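PDB 2W7Y: probable sugar ABC transporter, sugar-binding protein from Streptococcus pneumoniae, which binds the blood group A-trisaccharide and probably hands such glycans to an ABC transporter for uptake by the bacterium. Local coordinates for residues D415-V418 / K419-Q422; A374-Q377 / V378-K382; A109-L112 / A113-E116. All blocks are in the same frame, centred on the assembly; numbering follows the deposited sequence.

Interaction 1 (D415-V418 / K419-Q422)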
loop_
_atom_site.group_PDB
_atom_site.type_symbol
_atom_site.label_atom_id
_atom_site.label_comp_id
_atom_site.label_asym_id
_atom_site.label_seq_id
_atom_site.Cartn_x
_atom_site.Cartn_y
_atom_site.Cartn_z
ATOM N N ASP A 415 24.879 -4.530 12.598
ATOM C CA ASP A 415 24.593 -5.206 13.866
ATOM C C ASP A 415 24.044 -4.276 14.951
ATOM O O ASP A 415 22.995 -4.555 15.540
ATOM C CB ASP A 415 25.834 -5.944 14.381
ATOM C CG ASP A 415 26.005 -7.319 13.754
ATOM O OD1 ASP A 415 25.017 -7.873 13.228
ATOM O OD2 ASP A 415 27.131 -7.855 13.797
ATOM N N GLN A 416 24.747 -3.175 15.204
ATOM C CA GLN A 416 24.336 -2.231 16.241
ATOM C C GLN A 416 23.199 -1.316 15.791
ATOM O O GLN A 416 22.502 -0.737 16.626
ATOM C CB GLN A 416 25.531 -1.430 16.784
ATOM C CG GLN A 416 26.254 -0.574 15.757
ATOM C CD GLN A 416 27.520 0.071 16.301
ATOM O OE1 GLN A 416 27.612 1.269 16.386
ATOM N NE2 GLN A 416 28.471 -0.731 16.657
ATOM N N LYS A 417 23.015 -1.192 14.476
ATOM C CA LYS A 417 21.848 -0.506 13.925
ATOM C C LYS A 417 20.574 -1.320 14.154
ATOM O O LYS A 417 19.540 -0.758 14.527
ATOM C CB LYS A 417 22.025 -0.200 12.435
ATOM C CG LYS A 417 20.923 0.679 11.840
ATOM C CD LYS A 417 20.928 2.079 12.438
ATOM C CE LYS A 417 19.741 2.892 11.964
ATOM N NZ LYS A 417 19.819 4.296 12.458
ATOM N N VAL A 418 20.659 -2.632 13.928
ATOM C CA VAL A 418 19.557 -3.552 14.215
ATOM C C VAL A 418 19.148 -3.425 15.688
ATOM O O VAL A 418 17.962 -3.271 15.996
ATOM C CB VAL A 418 19.919 -5.027 13.868
ATOM C CG1 VAL A 418 18.964 -6.009 14.541
ATOM C CG2 VAL A 418 19.922 -5.242 12.366
ATOM N N LYS A 419 20.142 -3.458 16.578
ATOM C CA LYS A 419 19.907 -3.360 18.016
ATOM C C LYS A 419 19.278 -2.025 18.425
ATOM O O LYS A 419 18.370 -1.997 19.262
ATOM C CB LYS A 419 21.201 -3.591 18.801
ATOM C CG LYS A 419 20.957 -4.127 20.201
ATOM C CD LYS A 419 21.893 -3.512 21.215
ATOM C CE LYS A 419 21.293 -3.591 22.605
ATOM N NZ LYS A 419 22.044 -2.768 23.588
ATOM N N SER A 420 19.761 -0.930 17.837
ATOM C CA SER A 420 19.239 0.402 18.148
ATOM C C SER A 420 17.857 0.623 17.521
ATOM O O SER A 420 17.044 1.377 18.059
ATOM C CB SER A 420 20.229 1.508 17.740
ATOM O OG SER A 420 20.071 1.900 16.385
ATOM N N THR A 421 17.606 -0.036 16.391
ATOM C CA THR A 421 16.293 -0.011 15.749
ATOM C C THR A 421 15.255 -0.696 16.634
ATOM O O THR A 421 14.162 -0.161 16.840
ATOM C CB THR A 421 16.323 -0.665 14.345
ATOM O OG1 THR A 421 17.161 0.115 13.481
ATOM C CG2 THR A 421 14.923 -0.752 13.745
ATOM N N GLN A 422 15.601 -1.864 17.168
ATOM C CA GLN A 422 14.694 -2.570 18.071
ATOM C C GLN A 422 14.547 -1.861 19.422
ATOM O O GLN A 422 13.535 -2.026 20.099
ATOM C CB GLN A 422 15.027 -4.073 18.196
ATOM C CG GLN A 422 16.447 -4.438 18.584
ATOM C CD GLN A 422 16.847 -5.849 18.148
ATOM O OE1 GLN A 422 18.033 -6.156 18.033
ATOM N NE2 GLN A 422 15.861 -6.705 17.902
HETATM O O HOH W 1 17.059 3.400 14.269
#
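Lys419 donates its backbone N to Asp415 O at 3.2 Å, the first of four successive i to i+4 bonds in helix 414-427, the C-terminal helix of this solute-binding protein. Its side chain turns away from the preceding turn toward the exposed flank. Ser420 repeats the backbone bond, N to Gln416 O at 3.0 Å; its CB lies 3.4 Å from the same oxygen, close to the carbonyl plane, while the N comes from above it.

Thr421 adds a side-chain bond to the pattern. Its OG1 is trans to its own carbonyl carbon and beside its own N (chi1 -65°), which turns the hydroxyl back along the helix to donate to Lys417 O at 2.7 Å. The backbone N of Thr421 donates to that same oxygen at 2.8 Å, but from the opposite face of the carbonyl plane, so one acceptor is gripped by two donors of a single residue. This is the familiar way in which a helical threonine satisfies its hydroxyl within its own helix. A water forms long, weak bonds to Thr421 OG1 and Lys417 NZ, while the firmer partner of that ammonium group is Glu406. The buried side chains of Val418 and Thr421 both meet Met247, joining this helix to helix 237-252, and Asp415 reinforces the junction through a salt bridge to Lys244.

Gln422 closes the series, its N bonded to Val418 O at 3.0 Å. With chi1 at 54°, its chain folds back over the preceding turn: CG lies 3.2 Å from Val418 O, NE2 is bonded to Ile234 O, and OE1 comes to 3.6 Å from Val418 CG1.

Interaction 2 (A374-Q377 / V378-K382)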
loop_
_atom_site.group_PDB
_atom_site.type_symbol
_atom_site.label_atom_id
_atom_site.label_comp_id
_atom_site.label_asym_id
_atom_site.label_seq_id
_atom_site.Cartn_x
_atom_site.Cartn_y
_atom_site.Cartn_z
ATOM N N ALA A 374 -0.531 -9.023 -12.682
ATOM C CA ALA A 374 0.020 -8.659 -11.378
ATOM C C ALA A 374 -0.867 -9.129 -10.221
ATOM O O ALA A 374 -0.361 -9.634 -9.217
ATOM C CB ALA A 374 0.260 -7.154 -11.307
ATOM N N ILE A 375 -2.181 -8.971 -10.367
ATOM C CA ILE A 375 -3.132 -9.442 -9.348
ATOM C C ILE A 375 -3.108 -10.973 -9.193
ATOM O O ILE A 375 -3.060 -11.479 -8.070
ATOM C CB ILE A 375 -4.579 -8.925 -9.608
ATOM C CG1 ILE A 375 -4.638 -7.397 -9.471
ATOM C CG2 ILE A 375 -5.567 -9.575 -8.640
ATOM C CD1 ILE A 375 -5.914 -6.774 -10.025
ATOM N N THR A 376 -3.125 -11.692 -10.317
ATOM C CA THR A 376 -3.088 -13.164 -10.325
ATOM C C THR A 376 -1.841 -13.729 -9.624
ATOM O O THR A 376 -1.917 -14.763 -8.959
ATOM C CB THR A 376 -3.237 -13.733 -11.769
ATOM O OG1 THR A 376 -4.538 -13.411 -12.272
ATOM C CG2 THR A 376 -3.070 -15.249 -11.815
ATOM N N GLN A 377 -0.708 -13.040 -9.765
ATOM C CA GLN A 377 0.531 -13.437 -9.090
ATOM C C GLN A 377 0.416 -13.392 -7.565
ATOM O O GLN A 377 0.861 -14.320 -6.886
ATOM C CB GLN A 377 1.699 -12.568 -9.547
ATOM C CG GLN A 377 2.189 -12.868 -10.955
ATOM C CD GLN A 377 3.316 -11.951 -11.370
ATOM O OE1 GLN A 377 3.584 -10.949 -10.709
ATOM N NE2 GLN A 377 3.986 -12.289 -12.465
ATOM N N VAL A 378 -0.181 -12.316 -7.047
ATOM C CA VAL A 378 -0.379 -12.126 -5.609
ATOM C C VAL A 378 -1.416 -13.115 -5.076
ATOM O O VAL A 378 -1.240 -13.688 -3.996
ATOM C CB VAL A 378 -0.796 -10.666 -5.268
ATOM C CG1 VAL A 378 -1.077 -10.508 -3.775
ATOM C CG2 VAL A 378 0.270 -9.674 -5.718
ATOM N N LYS A 379 -2.485 -13.318 -5.844
ATOM C CA LYS A 379 -3.539 -14.283 -5.502
ATOM C C LYS A 379 -3.039 -15.729 -5.460
ATOM O O LYS A 379 -3.644 -16.579 -4.802
ATOM C CB LYS A 379 -4.709 -14.172 -6.485
ATOM C CG LYS A 379 -5.613 -12.968 -6.264
ATOM C CD LYS A 379 -6.760 -12.960 -7.269
ATOM C CE LYS A 379 -7.832 -11.936 -6.906
ATOM N NZ LYS A 379 -8.487 -12.243 -5.596
ATOM N N ASN A 380 -1.939 -16.000 -6.164
ATOM C CA ASN A 380 -1.380 -17.353 -6.256
ATOM C C ASN A 380 -0.008 -17.490 -5.590
ATOM O O ASN A 380 0.729 -18.449 -5.842
ATOM C CB ASN A 380 -1.333 -17.817 -7.717
ATOM C CG ASN A 380 -2.714 -18.069 -8.289
ATOM O OD1 ASN A 380 -3.276 -19.155 -8.135
ATOM N ND2 ASN A 380 -3.268 -17.062 -8.957
ATOM N N ALA A 381 0.321 -16.521 -4.740
ATOM C CA ALA A 381 1.539 -16.552 -3.933
ATOM C C ALA A 381 1.498 -17.719 -2.947
ATOM O O ALA A 381 0.420 -18.108 -2.478
ATOM C CB ALA A 381 1.708 -15.234 -3.187
ATOM N N LYS A 382 2.671 -18.279 -2.653
ATOM C CA LYS A 382 2.802 -19.354 -1.669
ATOM C C LYS A 382 2.406 -18.865 -0.278
ATOM O O LYS A 382 1.788 -19.592 0.494
ATOM C CB LYS A 382 4.234 -19.888 -1.637
ATOM C CG LYS A 382 4.683 -20.617 -2.896
ATOM C CD LYS A 382 6.128 -21.069 -2.751
ATOM C CE LYS A 382 6.799 -21.289 -4.102
ATOM N NZ LYS A 382 8.290 -21.281 -3.964
#
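Asn380 turns its side-chain amide back on Thr376 at the C-terminal end of helix 366-379, a worked case of an asparagine closing the last turn of a helix. Its ND2 donates to Thr376 O at 2.7 Å in a nearly straight bond (N-H...O 171°), and the oxygen lies almost in the plane of the amide. The backbone N of Asn380 gives only weak bonds to Thr376 O and Gln377 O, as the chain here leaves helical geometry; the side chain thus supplies the firm donor at this carbonyl. The two side chains run alongside each other in the same direction, with Thr376 CG2 3.4 Å from Asn380 ND2. That methyl faces the amide because Thr376 OG1 is turned the other way, toward Gly372 O, to which it is hydrogen-bonded.

One residue earlier a sound helical bond remains: Lys379 N reaches Ile375 O at 2.9 Å, the donor nearly on the C=O axis. The aliphatic part of Lys379 lies beside Ile375, its CE 3.7 Å from CG2.

Farther out, Val378 packs on Ala303 and Ser305 of strand 302-306 and on Thr158 of strand 157-164, seating the helix against the five-stranded sheet, while Ile375 meets Val281 and Asn348, its side chain about 9 Å from the bound galactose, near the sugar without touching it. The amide of Gln377, carried on an extended chain, donates from NE2 to the backbone O of Pro295.

Interaction 3 (A109-L112 / A113-E116)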
loop_
_atom_site.group_PDB
_atom_site.type_symbol
_atom_site.label_atom_id
_atom_site.label_comp_id
_atom_site.label_asym_id
_atom_site.label_seq_id
_atom_site.Cartn_x
_atom_site.Cartn_y
_atom_site.Cartn_z
ATOM N N ALA A 109 -2.753 4.123 7.568
ATOM C CA ALA A 109 -3.462 3.564 8.718
ATOM C C ALA A 109 -4.212 4.642 9.489
ATOM O O ALA A 109 -3.775 5.798 9.544
ATOM C CB ALA A 109 -2.496 2.826 9.637
ATOM N N VAL A 110 -5.342 4.252 10.074
ATOM C CA VAL A 110 -6.103 5.120 10.975
ATOM C C VAL A 110 -5.277 5.409 12.225
ATOM O O VAL A 110 -4.533 4.545 12.709
ATOM C CB VAL A 110 -7.482 4.496 11.364
ATOM C CG1 VAL A 110 -8.244 5.386 12.338
ATOM C CG2 VAL A 110 -8.332 4.260 10.125
ATOM N N SER A 111 -5.389 6.638 12.723
ATOM C CA SER A 111 -4.775 7.023 13.987
ATOM C C SER A 111 -5.314 6.142 15.111
ATOM O O SER A 111 -6.528 5.959 15.240
ATOM C CB SER A 111 -5.067 8.492 14.285
ATOM O OG SER A 111 -4.683 8.830 15.604
ATOM N N LEU A 112 -4.404 5.586 15.907
ATOM C CA LEU A 112 -4.774 4.770 17.064
ATOM C C LEU A 112 -5.363 5.626 18.186
ATOM O O LEU A 112 -6.209 5.158 18.950
ATOM C CB LEU A 112 -3.574 3.962 17.566
ATOM C CG LEU A 112 -2.990 2.869 16.651
ATOM C CD1 LEU A 112 -1.751 2.245 17.294
ATOM C CD2 LEU A 112 -4.011 1.784 16.306
ATOM N N ALA A 113 -4.912 6.877 18.267
ATOM C CA ALA A 113 -5.459 7.862 19.199
ATOM C C ALA A 113 -6.890 8.260 18.832
ATOM O O ALA A 113 -7.694 8.568 19.709
ATOM C CB ALA A 113 -4.562 9.092 19.253
ATOM N N ALA A 114 -7.197 8.260 17.536
ATOM C CA ALA A 114 -8.544 8.558 17.053
ATOM C C ALA A 114 -9.536 7.466 17.461
ATOM O O ALA A 114 -10.671 7.760 17.852
ATOM C CB ALA A 114 -8.542 8.741 15.553
ATOM N N ILE A 115 -9.092 6.213 17.375
ATOM C CA ILE A 115 -9.898 5.066 17.784
ATOM C C ILE A 115 -10.125 5.039 19.305
ATOM O O ILE A 115 -11.238 4.756 19.757
ATOM C CB ILE A 115 -9.288 3.735 17.267
ATOM C CG1 ILE A 115 -9.419 3.656 15.739
ATOM C CG2 ILE A 115 -9.945 2.523 17.938
ATOM C CD1 ILE A 115 -8.406 2.745 15.079
ATOM N N GLU A 116 -9.085 5.354 20.080
ATOM C CA GLU A 116 -9.182 5.386 21.549
ATOM C C GLU A 116 -10.153 6.474 22.033
ATOM O O GLU A 116 -10.869 6.287 23.022
ATOM C CB GLU A 116 -7.794 5.562 22.203
ATOM C CG GLU A 116 -7.423 7.015 22.546
ATOM C CD GLU A 116 -5.996 7.204 23.063
ATOM O OE1 GLU A 116 -5.399 6.233 23.583
ATOM O OE2 GLU A 116 -5.480 8.346 22.958
#
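Ala114 and the side chain of Ile115 lie on the two faces of the flat peptide group that joins Ser111 to Leu112. On one face Ala114 stands over the carbonyl oxygen, its CB 3.4 Å from Ser111 O and its N giving that oxygen a weak bond; Ser111 OG rises on this same face. Ile115 N adds a second weak bond to Ser111 O from the Ala114 side; on the other face Ile115 CD1 comes to 3.7 Å from that oxygen.

The serine is the N-cap of helix 112-116. With OG trans to its own N (chi1 170°), the hydroxyl oxygen swings toward the first turn and accepts from Ala114 N at 3.2 Å, meeting an N-H that has no earlier turn of helix to bond to. Val110 just before the cap meets Ile115 in the first turn, making a hydrophobic staple: the side chains cross at about a right angle, Val110 CG1 3.8 Å from Ile115 CD1. Val94 of helix 86-94 packs on Ser111, Ala113 and Ala114, and Tyr150 and Thr151 meet Ile115 and Val110 respectively. Regular helical bonding follows, with Glu116 N donating to Leu112 O at 3.1 Å.

Together the three contacts sample the start, the body and the end of helices. Interaction 3 opens a short helix at the surface, where a serine oxygen accepts from a backbone N-H. Interaction 2 closes one, with an asparagine amide donating to a carbonyl. Interaction 1 lies within a helix, and there a threonine hydroxyl adds a second donor to a carbonyl already bonded. Interactions 1 and 2 are partly buried but seat their helices differently, 415-422 on another helix and 374-382 on a sheet. None shares an element with another: their centres are 28 to 33 Å apart, and interactions 2 and 3 lie on opposite sides of the chain's centre.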